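Local coordinates for alpha-L-rhamnosidase (PDB 3W5M), which hydrolyses terminal non-reducing alpha-L-rhamnose residues from rhamnosides such as citrus flavonoids and gum arabic, and binds L-rhamnose through a calcium-dependent carbohydrate-binding module, at residues 500-505 and 570-575; 435-440 and 563-568; 323-328 and 343-348; 336-341 and 357-362. All blocks are in the same frame, centred on the assembly; numbering follows the deposited sequence.

Contact 1. Residues 500-505 and 570-575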
loop_
_atom_site.group_PDB
_atom_site.type_symbol
_atom_site.label_atom_id
_atom_site.label_comp_id
_atom_site.label_asym_id
_atom_site.label_seq_id
_atom_site.Cartn_x
_atom_site.Cartn_y
_atom_site.Cartn_z
ATOM N N VAL A 500 -8.114 2.198 -26.183
ATOM C CA VAL A 500 -8.405 2.276 -24.751
ATOM C C VAL A 500 -9.134 0.999 -24.365
ATOM O O VAL A 500 -10.159 0.652 -24.965
ATOM C CB VAL A 500 -9.214 3.543 -24.381
ATOM C CG1 VAL A 500 -9.569 3.519 -22.898
ATOM C CG2 VAL A 500 -8.445 4.813 -24.719
ATOM N N LEU A 501 -8.580 0.258 -23.401
ATOM C CA LEU A 501 -9.175 -0.998 -22.982
ATOM C C LEU A 501 -9.708 -0.820 -21.569
ATOM O O LEU A 501 -9.002 -0.295 -20.694
ATOM C CB LEU A 501 -8.181 -2.169 -23.071
ATOM C CG LEU A 501 -7.782 -2.698 -24.464
ATOM C CD1 LEU A 501 -6.822 -1.754 -25.164
ATOM C CD2 LEU A 501 -7.222 -4.115 -24.422
ATOM N N ASP A 502 -10.960 -1.218 -21.380
ATOM C CA ASP A 502 -11.681 -1.051 -20.121
ATOM C C ASP A 502 -11.695 -2.366 -19.380
ATOM O O ASP A 502 -12.178 -3.372 -19.893
ATOM C CB ASP A 502 -13.110 -0.618 -20.401
ATOM C CG ASP A 502 -13.917 -0.346 -19.138
ATOM O OD1 ASP A 502 -13.416 -0.492 -18.005
ATOM O OD2 ASP A 502 -15.084 0.067 -19.294
ATOM N N LEU A 503 -11.134 -2.351 -18.167
ATOM C CA LEU A 503 -11.090 -3.531 -17.326
ATOM C C LEU A 503 -12.357 -3.639 -16.447
ATOM O O LEU A 503 -12.575 -4.660 -15.803
ATOM C CB LEU A 503 -9.813 -3.517 -16.456
ATOM C CG LEU A 503 -8.441 -3.612 -17.135
ATOM C CD1 LEU A 503 -7.382 -3.997 -16.123
ATOM C CD2 LEU A 503 -8.434 -4.620 -18.271
ATOM N N GLY A 504 -13.152 -2.573 -16.425
ATOM C CA GLY A 504 -14.487 -2.592 -15.804
ATOM C C GLY A 504 -14.438 -2.356 -14.311
ATOM O O GLY A 504 -15.490 -2.245 -13.650
ATOM N N GLN A 505 -13.223 -2.278 -13.775
ATOM C CA GLN A 505 -13.043 -2.106 -12.317
ATOM C C GLN A 505 -11.779 -1.290 -12.106
ATOM O O GLN A 505 -10.776 -1.574 -12.745
ATOM C CB GLN A 505 -12.917 -3.482 -11.622
ATOM C CG GLN A 505 -12.447 -3.410 -10.147
ATOM C CD GLN A 505 -13.448 -2.729 -9.198
ATOM O OE1 GLN A 505 -14.611 -3.131 -9.122
ATOM N NE2 GLN A 505 -13.001 -1.685 -8.492
ATOM N N PHE A 570 -5.765 1.990 -11.705
ATOM C CA PHE A 570 -6.388 2.239 -13.023
ATOM C C PHE A 570 -7.551 1.326 -13.266
ATOM O O PHE A 570 -7.606 0.200 -12.729
ATOM C CB PHE A 570 -5.367 1.995 -14.156
ATOM C CG PHE A 570 -4.868 0.584 -14.228
ATOM C CD1 PHE A 570 -3.902 0.120 -13.322
ATOM C CD2 PHE A 570 -5.308 -0.272 -15.227
ATOM C CE1 PHE A 570 -3.430 -1.185 -13.416
ATOM C CE2 PHE A 570 -4.840 -1.570 -15.316
ATOM C CZ PHE A 570 -3.914 -2.035 -14.407
ATOM N N ARG A 571 -8.459 1.820 -14.109
ATOM C CA ARG A 571 -9.519 1.018 -14.719
ATOM C C ARG A 571 -9.291 0.899 -16.233
ATOM O O ARG A 571 -9.720 -0.073 -16.875
ATOM C CB ARG A 571 -10.873 1.678 -14.457
ATOM C CG ARG A 571 -11.998 1.010 -15.256
ATOM C CD ARG A 571 -13.395 1.450 -14.821
ATOM N NE ARG A 571 -14.381 1.018 -15.807
ATOM C CZ ARG A 571 -15.700 1.157 -15.674
ATOM N NH1 ARG A 571 -16.207 1.739 -14.592
ATOM N NH2 ARG A 571 -16.512 0.740 -16.645
ATOM N N TYR A 572 -8.625 1.888 -16.802
ATOM C CA TYR A 572 -8.446 1.940 -18.267
ATOM C C TYR A 572 -6.972 1.893 -18.627
ATOM O O TYR A 572 -6.137 2.497 -17.939
ATOM C CB TYR A 572 -9.065 3.216 -18.818
ATOM C CG TYR A 572 -10.511 3.420 -18.395
ATOM C CD1 TYR A 572 -11.549 2.855 -19.121
ATOM C CD2 TYR A 572 -10.833 4.194 -17.266
ATOM C CE1 TYR A 572 -12.868 3.024 -18.734
ATOM C CE2 TYR A 572 -12.147 4.369 -16.870
ATOM C CZ TYR A 572 -13.155 3.788 -17.615
ATOM O OH TYR A 572 -14.463 3.965 -17.240
ATOM N N VAL A 573 -6.671 1.182 -19.716
ATOM C CA VAL A 573 -5.319 1.114 -20.277
ATOM C C VAL A 573 -5.348 1.661 -21.708
ATOM O O VAL A 573 -6.093 1.147 -22.551
ATOM C CB VAL A 573 -4.784 -0.322 -20.271
ATOM C CG1 VAL A 573 -3.326 -0.353 -20.748
ATOM C CG2 VAL A 573 -4.904 -0.908 -18.870
ATOM N N GLU A 574 -4.542 2.690 -21.956
ATOM C CA GLU A 574 -4.318 3.244 -23.293
ATOM C C GLU A 574 -3.093 2.605 -23.941
ATOM O O GLU A 574 -2.001 2.620 -23.382
ATOM C CB GLU A 574 -4.087 4.729 -23.202
ATOM C CG GLU A 574 -3.816 5.402 -24.542
ATOM C CD GLU A 574 -3.077 6.725 -24.377
ATOM O OE1 GLU A 574 -1.811 6.745 -24.246
ATOM O OE2 GLU A 574 -3.756 7.765 -24.406
ATOM N N VAL A 575 -3.289 2.068 -25.128
ATOM C CA VAL A 575 -2.273 1.262 -25.815
ATOM C C VAL A 575 -1.940 2.041 -27.089
ATOM O O VAL A 575 -2.843 2.305 -27.897
ATOM C CB VAL A 575 -2.844 -0.130 -26.166
ATOM C CG1 VAL A 575 -1.813 -1.000 -26.870
ATOM C CG2 VAL A 575 -3.341 -0.834 -24.909
#

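Contact 2. Residues 435-440 and 563-568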
loop_
_atom_site.group_PDB
_atom_site.type_symbol
_atom_site.label_atom_id
_atom_site.label_comp_id
_atom_site.label_asym_id
_atom_site.label_seq_id
_atom_site.Cartn_x
_atom_site.Cartn_y
_atom_site.Cartn_z
ATOM N N SER A 435 6.768 5.953 -12.097
ATOM C CA SER A 435 6.932 6.310 -13.500
ATOM C C SER A 435 6.539 5.172 -14.416
ATOM O O SER A 435 6.055 5.406 -15.545
ATOM C CB SER A 435 8.374 6.714 -13.782
ATOM O OG SER A 435 8.719 7.815 -12.969
ATOM N N GLY A 436 6.753 3.945 -13.942
ATOM C CA GLY A 436 6.459 2.716 -14.703
ATOM C C GLY A 436 7.726 1.933 -15.030
ATOM O O GLY A 436 8.817 2.238 -14.546
ATOM N N GLU A 437 7.585 0.926 -15.878
ATOM C CA GLU A 437 8.712 0.083 -16.208
ATOM C C GLU A 437 8.906 0.102 -17.723
ATOM O O GLU A 437 7.927 0.143 -18.458
ATOM C CB GLU A 437 8.418 -1.346 -15.697
ATOM C CG GLU A 437 9.593 -2.320 -15.824
ATOM C CD GLU A 437 9.224 -3.751 -15.430
ATOM O OE1 GLU A 437 9.122 -4.024 -14.223
ATOM O OE2 GLU A 437 9.081 -4.607 -16.333
ATOM N N THR A 438 10.155 0.056 -18.158
ATOM C CA THR A 438 10.518 0.079 -19.573
ATOM C C THR A 438 11.309 -1.189 -19.776
ATOM O O THR A 438 12.268 -1.447 -19.058
ATOM C CB THR A 438 11.332 1.349 -19.894
ATOM O OG1 THR A 438 10.535 2.499 -19.591
ATOM C CG2 THR A 438 11.741 1.403 -21.377
ATOM N N TYR A 439 10.898 -2.011 -20.748
ATOM C CA TYR A 439 11.459 -3.329 -20.922
ATOM C C TYR A 439 11.754 -3.487 -22.411
ATOM O O TYR A 439 10.870 -3.240 -23.229
ATOM C CB TYR A 439 10.414 -4.382 -20.538
ATOM C CG TYR A 439 10.865 -5.842 -20.529
ATOM C CD1 TYR A 439 11.004 -6.571 -21.720
ATOM C CD2 TYR A 439 11.122 -6.516 -19.304
ATOM C CE1 TYR A 439 11.376 -7.902 -21.705
ATOM C CE2 TYR A 439 11.495 -7.858 -19.282
ATOM C CZ TYR A 439 11.629 -8.540 -20.499
ATOM O OH TYR A 439 12.036 -9.853 -20.524
ATOM N N ASP A 440 12.972 -3.891 -22.743
ATOM C CA ASP A 440 13.360 -4.143 -24.142
ATOM C C ASP A 440 13.692 -5.639 -24.293
ATOM O O ASP A 440 14.709 -6.134 -23.789
ATOM C CB ASP A 440 14.516 -3.206 -24.506
ATOM C CG ASP A 440 14.936 -3.281 -26.001
ATOM O OD1 ASP A 440 14.478 -4.187 -26.734
ATOM O OD2 ASP A 440 15.750 -2.418 -26.399
ATOM N N PRO A 563 4.978 -6.532 -16.254
ATOM C CA PRO A 563 5.907 -5.734 -15.413
ATOM C C PRO A 563 6.185 -6.384 -14.050
ATOM O O PRO A 563 5.349 -7.155 -13.536
ATOM C CB PRO A 563 5.162 -4.405 -15.235
ATOM C CG PRO A 563 4.241 -4.334 -16.426
ATOM C CD PRO A 563 3.793 -5.748 -16.662
ATOM N N ARG A 564 7.337 -6.081 -13.455
ATOM C CA ARG A 564 7.668 -6.671 -12.144
ATOM C C ARG A 564 7.852 -5.611 -11.040
ATOM O O ARG A 564 7.605 -5.890 -9.875
ATOM C CB ARG A 564 8.962 -7.489 -12.217
ATOM C CG ARG A 564 8.869 -8.829 -12.917
ATOM C CD ARG A 564 10.273 -9.211 -13.397
ATOM N NE ARG A 564 10.410 -10.587 -13.910
ATOM C CZ ARG A 564 10.589 -10.881 -15.200
ATOM N NH1 ARG A 564 10.601 -9.915 -16.113
ATOM N NH2 ARG A 564 10.723 -12.161 -15.584
ATOM N N PHE A 565 8.351 -4.439 -11.405
ATOM C CA PHE A 565 8.839 -3.493 -10.385
ATOM C C PHE A 565 8.138 -2.156 -10.406
ATOM O O PHE A 565 8.730 -1.078 -10.121
ATOM C CB PHE A 565 10.359 -3.364 -10.507
ATOM C CG PHE A 565 11.054 -4.679 -10.360
ATOM C CD1 PHE A 565 10.977 -5.371 -9.148
ATOM C CD2 PHE A 565 11.757 -5.251 -11.430
ATOM C CE1 PHE A 565 11.596 -6.594 -8.984
ATOM C CE2 PHE A 565 12.401 -6.466 -11.257
ATOM C CZ PHE A 565 12.314 -7.146 -10.044
ATOM N N THR A 566 6.864 -2.215 -10.762
ATOM C CA THR A 566 6.038 -0.996 -10.753
ATOM C C THR A 566 4.625 -1.438 -10.412
ATOM O O THR A 566 4.333 -2.623 -10.424
ATOM C CB THR A 566 6.054 -0.253 -12.117
ATOM O OG1 THR A 566 5.365 0.984 -11.964
ATOM C CG2 THR A 566 5.338 -1.070 -13.176
ATOM N N PHE A 567 3.762 -0.489 -10.065
ATOM C CA PHE A 567 2.324 -0.769 -9.978
ATOM C C PHE A 567 1.554 0.493 -10.244
ATOM O O PHE A 567 2.090 1.580 -10.048
ATOM C CB PHE A 567 1.897 -1.409 -8.638
ATOM C CG PHE A 567 1.953 -0.488 -7.446
ATOM C CD1 PHE A 567 3.127 -0.386 -6.671
ATOM C CD2 PHE A 567 0.811 0.186 -7.017
ATOM C CE1 PHE A 567 3.145 0.440 -5.543
ATOM C CE2 PHE A 567 0.836 1.026 -5.904
ATOM C CZ PHE A 567 2.000 1.126 -5.158
ATOM N N HIS A 568 0.310 0.347 -10.708
ATOM C CA HIS A 568 -0.509 1.518 -11.023
ATOM C C HIS A 568 -1.919 1.293 -10.491
ATOM O O HIS A 568 -2.349 0.153 -10.250
ATOM C CB HIS A 568 -0.589 1.759 -12.543
ATOM C CG HIS A 568 0.649 1.353 -13.293
ATOM N ND1 HIS A 568 1.839 2.043 -13.197
ATOM C CD2 HIS A 568 0.862 0.347 -14.176
ATOM C CE1 HIS A 568 2.744 1.458 -13.969
ATOM N NE2 HIS A 568 2.173 0.433 -14.585
HETATM O O HOH W 1 9.142 -7.548 -16.319
HETATM O O HOH W 2 12.903 -11.034 -18.221
HETATM O O HOH W 3 10.005 -11.284 -18.506
#

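Contact 3. Residues 323-328 and 343-348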
loop_
_atom_site.group_PDB
_atom_site.type_symbol
_atom_site.label_atom_id
_atom_site.label_comp_id
_atom_site.label_asym_id
_atom_site.label_seq_id
_atom_site.Cartn_x
_atom_site.Cartn_y
_atom_site.Cartn_z
ATOM N N ALA A 323 15.791 -14.235 1.699
ATOM C CA ALA A 323 16.233 -13.118 0.873
ATOM C C ALA A 323 15.586 -11.820 1.270
ATOM O O ALA A 323 14.488 -11.789 1.854
ATOM C CB ALA A 323 15.945 -13.411 -0.600
ATOM N N THR A 324 16.267 -10.748 0.919
ATOM C CA THR A 324 15.712 -9.405 1.053
ATOM C C THR A 324 16.463 -8.472 0.101
ATOM O O THR A 324 17.408 -8.890 -0.587
ATOM C CB THR A 324 15.749 -8.911 2.539
ATOM O OG1 THR A 324 15.080 -7.628 2.632
ATOM C CG2 THR A 324 17.188 -8.829 3.093
ATOM N N ALA A 325 16.015 -7.220 -0.006
ATOM C CA ALA A 325 16.680 -6.239 -0.832
ATOM C C ALA A 325 16.513 -4.870 -0.202
ATOM O O ALA A 325 15.518 -4.598 0.476
ATOM C CB ALA A 325 16.090 -6.235 -2.257
ATOM N N LEU A 326 17.519 -4.039 -0.386
ATOM C CA LEU A 326 17.323 -2.599 -0.238
ATOM C C LEU A 326 16.928 -2.124 -1.611
ATOM O O LEU A 326 17.779 -1.939 -2.484
ATOM C CB LEU A 326 18.585 -1.932 0.278
ATOM C CG LEU A 326 18.894 -2.480 1.684
ATOM C CD1 LEU A 326 20.258 -1.992 2.123
ATOM C CD2 LEU A 326 17.818 -2.108 2.731
ATOM N N GLY A 327 15.620 -2.045 -1.843
ATOM C CA GLY A 327 15.103 -1.975 -3.225
ATOM C C GLY A 327 14.017 -3.027 -3.381
ATOM O O GLY A 327 13.226 -3.244 -2.455
ATOM N N LEU A 328 13.988 -3.714 -4.527
ATOM C CA LEU A 328 13.026 -4.785 -4.734
ATOM C C LEU A 328 13.792 -5.882 -5.460
ATOM O O LEU A 328 14.759 -5.581 -6.146
ATOM C CB LEU A 328 11.864 -4.352 -5.666
ATOM C CG LEU A 328 11.047 -3.106 -5.297
ATOM C CD1 LEU A 328 10.126 -2.793 -6.478
ATOM C CD2 LEU A 328 10.235 -3.350 -4.043
ATOM N N LEU A 343 6.854 -7.256 -5.671
ATOM C CA LEU A 343 7.385 -6.078 -4.953
ATOM C C LEU A 343 8.037 -6.409 -3.600
ATOM O O LEU A 343 7.927 -5.629 -2.650
ATOM C CB LEU A 343 6.255 -5.035 -4.781
ATOM C CG LEU A 343 5.428 -4.727 -6.027
ATOM C CD1 LEU A 343 4.301 -3.777 -5.623
ATOM C CD2 LEU A 343 6.315 -4.059 -7.059
ATOM N N ALA A 344 8.708 -7.561 -3.507
ATOM C CA ALA A 344 9.363 -7.986 -2.266
ATOM C C ALA A 344 10.562 -7.069 -2.106
ATOM O O ALA A 344 11.240 -6.791 -3.088
ATOM C CB ALA A 344 9.840 -9.424 -2.382
ATOM N N PRO A 345 10.905 -6.660 -0.868
ATOM C CA PRO A 345 10.454 -7.077 0.434
ATOM C C PRO A 345 9.355 -6.154 0.990
ATOM O O PRO A 345 8.886 -6.396 2.089
ATOM C CB PRO A 345 11.724 -6.937 1.285
ATOM C CG PRO A 345 12.456 -5.792 0.687
ATOM C CD PRO A 345 12.073 -5.764 -0.789
ATOM N N GLY A 346 8.971 -5.117 0.255
ATOM C CA GLY A 346 7.965 -4.169 0.778
ATOM C C GLY A 346 8.654 -2.950 1.384
ATOM O O GLY A 346 9.878 -2.881 1.399
ATOM N N TRP A 347 7.853 -1.999 1.889
ATOM C CA TRP A 347 8.341 -0.717 2.355
ATOM C C TRP A 347 8.339 -0.676 3.884
ATOM O O TRP A 347 7.293 -0.839 4.525
ATOM C CB TRP A 347 7.398 0.390 1.873
ATOM C CG TRP A 347 7.867 1.793 2.112
ATOM C CD1 TRP A 347 9.082 2.207 2.565
ATOM C CD2 TRP A 347 7.127 2.980 1.797
ATOM N NE1 TRP A 347 9.138 3.586 2.588
ATOM C CE2 TRP A 347 7.943 4.083 2.142
ATOM C CE3 TRP A 347 5.827 3.212 1.315
ATOM C CZ2 TRP A 347 7.516 5.409 1.986
ATOM C CZ3 TRP A 347 5.410 4.514 1.130
ATOM C CH2 TRP A 347 6.246 5.605 1.475
ATOM N N THR A 348 9.532 -0.507 4.428
ATOM C CA THR A 348 9.729 -0.155 5.838
ATOM C C THR A 348 10.702 1.028 5.905
ATOM O O THR A 348 11.313 1.402 4.883
ATOM C CB THR A 348 10.259 -1.333 6.671
ATOM O OG1 THR A 348 11.417 -1.908 6.031
ATOM C CG2 THR A 348 9.160 -2.419 6.860
#

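Contact 4. Residues 336-341 and 357-362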
loop_
_atom_site.group_PDB
_atom_site.type_symbol
_atom_site.label_atom_id
_atom_site.label_comp_id
_atom_site.label_asym_id
_atom_site.label_seq_id
_atom_site.Cartn_x
_atom_site.Cartn_y
_atom_site.Cartn_z
ATOM N N ARG A 336 13.516 -21.419 -12.801
ATOM C CA ARG A 336 12.173 -21.342 -12.251
ATOM C C ARG A 336 12.138 -20.187 -11.245
ATOM O O ARG A 336 12.996 -20.101 -10.364
ATOM C CB ARG A 336 11.820 -22.663 -11.557
ATOM C CG ARG A 336 10.492 -22.672 -10.828
ATOM C CD ARG A 336 10.010 -24.097 -10.555
ATOM N NE ARG A 336 9.020 -24.139 -9.471
ATOM C CZ ARG A 336 7.697 -24.084 -9.641
ATOM N NH1 ARG A 336 7.169 -23.989 -10.859
ATOM N NH2 ARG A 336 6.894 -24.127 -8.588
ATOM N N ARG A 337 11.169 -19.291 -11.409
ATOM C CA ARG A 337 10.973 -18.188 -10.466
ATOM C C ARG A 337 10.700 -18.728 -9.067
ATOM O O ARG A 337 9.994 -19.718 -8.910
ATOM C CB ARG A 337 9.780 -17.391 -10.959
ATOM C CG ARG A 337 9.719 -15.954 -10.507
ATOM C CD ARG A 337 8.781 -15.864 -9.351
ATOM N NE ARG A 337 7.825 -14.785 -9.539
ATOM C CZ ARG A 337 7.401 -14.011 -8.552
ATOM N NH1 ARG A 337 7.879 -14.178 -7.314
ATOM N NH2 ARG A 337 6.511 -13.065 -8.808
ATOM N N VAL A 338 11.247 -18.080 -8.029
ATOM C CA VAL A 338 11.075 -18.563 -6.675
ATOM C C VAL A 338 9.872 -17.803 -6.080
ATOM O O VAL A 338 9.862 -16.545 -6.059
ATOM C CB VAL A 338 12.330 -18.282 -5.814
ATOM C CG1 VAL A 338 12.089 -18.668 -4.367
ATOM C CG2 VAL A 338 13.567 -18.993 -6.365
ATOM N N GLY A 339 8.887 -18.559 -5.603
ATOM C CA GLY A 339 7.699 -18.005 -4.955
ATOM C C GLY A 339 6.722 -17.280 -5.857
ATOM O O GLY A 339 6.758 -17.410 -7.083
ATOM N N ARG A 340 5.804 -16.550 -5.247
ATOM C CA ARG A 340 4.769 -15.845 -5.978
ATOM C C ARG A 340 4.563 -14.440 -5.411
ATOM O O ARG A 340 3.478 -13.865 -5.525
ATOM C CB ARG A 340 3.467 -16.661 -5.943
ATOM C CG ARG A 340 3.032 -17.130 -4.558
ATOM C CD ARG A 340 1.906 -18.148 -4.666
ATOM N NE ARG A 340 1.132 -18.323 -3.436
ATOM C CZ ARG A 340 -0.064 -17.792 -3.245
ATOM N NH1 ARG A 340 -0.610 -17.037 -4.188
ATOM N NH2 ARG A 340 -0.711 -18.011 -2.122
ATOM N N ASP A 341 5.603 -13.889 -4.796
ATOM C CA ASP A 341 5.469 -12.567 -4.179
ATOM C C ASP A 341 5.722 -11.531 -5.252
ATOM O O ASP A 341 6.435 -11.794 -6.215
ATOM C CB ASP A 341 6.481 -12.349 -3.040
ATOM C CG ASP A 341 6.241 -13.251 -1.818
ATOM O OD1 ASP A 341 5.213 -13.974 -1.717
ATOM O OD2 ASP A 341 7.102 -13.181 -0.901
ATOM N N GLN A 357 12.143 -12.536 3.365
ATOM C CA GLN A 357 11.177 -13.565 2.948
ATOM C C GLN A 357 11.853 -14.922 3.014
ATOM O O GLN A 357 13.070 -15.021 2.862
ATOM C CB GLN A 357 10.656 -13.317 1.510
ATOM C CG GLN A 357 9.901 -11.991 1.285
ATOM C CD GLN A 357 10.738 -10.756 1.521
ATOM O OE1 GLN A 357 11.771 -10.553 0.864
ATOM N NE2 GLN A 357 10.329 -9.933 2.511
ATOM N N THR A 358 11.047 -15.955 3.252
ATOM C CA THR A 358 11.527 -17.339 3.333
ATOM C C THR A 358 10.765 -18.171 2.295
ATOM O O THR A 358 9.529 -18.118 2.247
ATOM C CB THR A 358 11.257 -17.939 4.723
ATOM O OG1 THR A 358 11.909 -17.144 5.727
ATOM C CG2 THR A 358 11.810 -19.372 4.815
ATOM N N TYR A 359 11.513 -18.921 1.482
ATOM C CA TYR A 359 10.908 -19.748 0.437
ATOM C C TYR A 359 11.367 -21.181 0.558
ATOM O O TYR A 359 12.530 -21.438 0.842
ATOM C CB TYR A 359 11.252 -19.217 -0.965
ATOM C CG TYR A 359 10.940 -17.756 -1.178
ATOM C CD1 TYR A 359 9.633 -17.339 -1.515
ATOM C CD2 TYR A 359 11.947 -16.775 -1.053
ATOM C CE1 TYR A 359 9.332 -15.993 -1.717
ATOM C CE2 TYR A 359 11.641 -15.418 -1.257
ATOM C CZ TYR A 359 10.331 -15.044 -1.589
ATOM O OH TYR A 359 10.021 -13.699 -1.792
ATOM N N ASP A 360 10.428 -22.104 0.334
ATOM C CA ASP A 360 10.730 -23.525 0.280
ATOM C C ASP A 360 11.164 -23.857 -1.141
ATOM O O ASP A 360 10.351 -23.787 -2.082
ATOM C CB ASP A 360 9.466 -24.319 0.635
ATOM C CG ASP A 360 9.671 -25.842 0.568
ATOM O OD1 ASP A 360 10.586 -26.329 -0.151
ATOM O OD2 ASP A 360 8.904 -26.548 1.255
ATOM N N VAL A 361 12.421 -24.237 -1.315
ATOM C CA VAL A 361 12.933 -24.536 -2.645
ATOM C C VAL A 361 13.498 -25.954 -2.751
ATOM O O VAL A 361 14.318 -26.232 -3.619
ATOM C CB VAL A 361 13.949 -23.486 -3.149
ATOM C CG1 VAL A 361 13.276 -22.110 -3.285
ATOM C CG2 VAL A 361 15.207 -23.450 -2.260
ATOM N N THR A 362 13.038 -26.835 -1.878
ATOM C CA THR A 362 13.512 -28.216 -1.834
ATOM C C THR A 362 13.490 -28.870 -3.223
ATOM O O THR A 362 14.459 -29.524 -3.618
ATOM C CB THR A 362 12.682 -29.048 -0.836
ATOM O OG1 THR A 362 12.798 -28.459 0.456
ATOM C CG2 THR A 362 13.210 -30.507 -0.732
#

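Contact 1. Residues 500-505 and 570-575
D502 and R571 face each other where two neighbouring antiparallel strands of the concanavalin-like domain, 500-503 and 572-575, reach the end of their pairing. The arginine presents its side rather than its tip: R571 NE binds D502 OD1 at 2.8 Å, nearly straight, and NH2 of R571 binds OD2 of D502 at 3.1 Å on the syn side. Carboxylate and guanidinium planes lie only 30° apart, giving a nearly flat, two-bonded salt bridge. R571 reaches this position fully extended, with CG anti to the backbone N (chi1 171°). D502 OD1 also takes the backbone N of G504 at 2.6 Å, an Asx turn, and this donor approaches from the face of the carboxylate opposite to NE. Two bonds to OD1 and one to OD2 should fix the carboxylate's rotation. Y572 points the same way as D502 and lies alongside it. R571 and Y572 both lie opposite A528 in a classic beta bulge, which turns the two side chains to about the same side, so that R571 CG lies over the Y572 ring. L501 and V573 form a hydrogen-bonded pair, and on their face of the sheet L501 CD1 packs on V575 CG2 at 3.6 Å. Beyond the last bridge, L503 N donates to R571 O at 3.0 Å, and L503 CD1 rests 3.6 Å from F570 CE2.

Contact 2. Residues 435-440 and 563-568
E437 reaches from strand 436-440 into the 563-568 loop, and its carboxylate makes the tight half of this contact. OE1 of E437 accepts two successive backbone N-H groups, R564 N at 2.8 Å and F565 N at 3.0 Å. The first comes in on the syn side and somewhat out of the carboxylate plane, the second nearly along the C-O axis. The side chain gets there stretched out, with CG anti to the backbone N (chi1 -173°). Nearer the strand backbone, E437 CB packs on T566 CG2 at 4.0 Å. G436 CA lies 3.4 Å from T566 OG1, which is hydrogen-bonded to D432 O, and at the edge of the H568 imidazole, whose NE2 binds D549. The other carboxylate oxygen, OE2, is held by the hydroxyl of Y561 and by a water that leads to the looser side. There the R564 guanidinium and the Y439 ring are only 14° from parallel, yet they do not stack: NH1 of R564 stands 3.9 Å from Y439 CE2, with that carbon at the guanidinium edge. The same water binds R564 NH1, and two more, one bond among them weak, link NH1 to Y439 OH. E330 pairs with R564 NE and E444 with Y439 OH. A buried strand glutamate thus grips consecutive amides of an irregular loop that leads into strand 568-570 of the concanavalin-like domain.

Contact 3. Residues 323-328 and 343-348
The carbonyl oxygen of A344 is met by L328: CA of L328 approaches it to 3.2 Å in a CA-H...O contact, while CB and CD2 of the same leucine lie just beyond. A344 is also backbone hydrogen-bonded to Y329, but no conventional hydrogen bond crosses between 323-328 and 343-348. P345, preceded by a cis peptide bond, points its ring at the end of the strand and the turn after it: its CG lies 3.3 Å from A325 O and its CD 3.2 Å from G327 O. T324 crosses the proline at about a right angle, bringing OG1 to 3.7 Å from P345 CB; that hydroxyl is hydrogen-bonded to Q355 O. These residues belong to the rhamnosidase N-terminal domain, consistent with a beta-jelly roll, at the point where the chain leaves strand 316-326 of one sheet and enters strand 328-333 of another. G327, with positive phi (129°), makes that turn. Past it, L328 and L343 lie side by side and point the same way, with CD1 of L328 4.1 Å from CD2 of L343. L328 CD2 also reaches L343 O, at 3.5 Å. The amide nitrogen of A325 is buried here without a polar partner.

Contact 4. Residues 336-341 and 357-362
In the two-sheet N-terminal rhamnosidase domain, the loop following the short strand 336-337 folds over the Y359 side chain of strand 353-360, with V338 and D341 meeting successive parts of it. V338 crosses the tyrosine obliquely: its CG1, anti to the backbone N (chi1 174°), rests 3.5 Å from Y359 CG and at a similar distance from CB of Y359. The same methyl touches V361 CG1 at 3.8 Å, forming the apolar side of the contact. Further along the ring, G339 lays its CA 4.0 Å from Y359 CD1. D341 comes from the direction opposite to the tyrosine, its carboxylate plane turned 53° from that of the ring, and OD2 of D341 lies 3.1 Å from Y359 OH. That hydroxyl is hydrogen-bonded with Y329, whereas D341 OD1 forms a salt bridge with R481. The loop is closed on itself by R337, which curls back and hydrogen-bonds one backbone oxygen through both terminal nitrogens: NH1 of R337 meets D341 O at 3.0 Å in the carbonyl plane, on a lone pair, and NH2 of R337 meets it at 2.9 Å from above that plane. D341 is thereby held at its carbonyl as well as at its carboxylate. Where strand 353-360 runs out, D360 forms an Asx turn, its OD1 accepting from T362 N at 3.0 Å.

In the fold
From the N terminus the chain enters contact 3 at 323-328, passes the first half of contact 4 at 336-341, returns to close contact 3 at 343-348 and then closes contact 4 at 357-362. The two loops cross, and a probable backbone bond from Q357 N to A323 O joins them within one sheet. Next, 435-440 opens contact 2 and 500-505 contact 1; 563-568 closes the former and the adjoining 570-575 the latter, a second crossing. Strands 436-440, 500-503 and 572-575 belong to one large sheet, while 563-568 is a loop leading to strand 568-570. F565 and F567 of contact 2 pack on L328 and L343 of contact 3, tying the concanavalin-like domain to the N-terminal rhamnosidase domain.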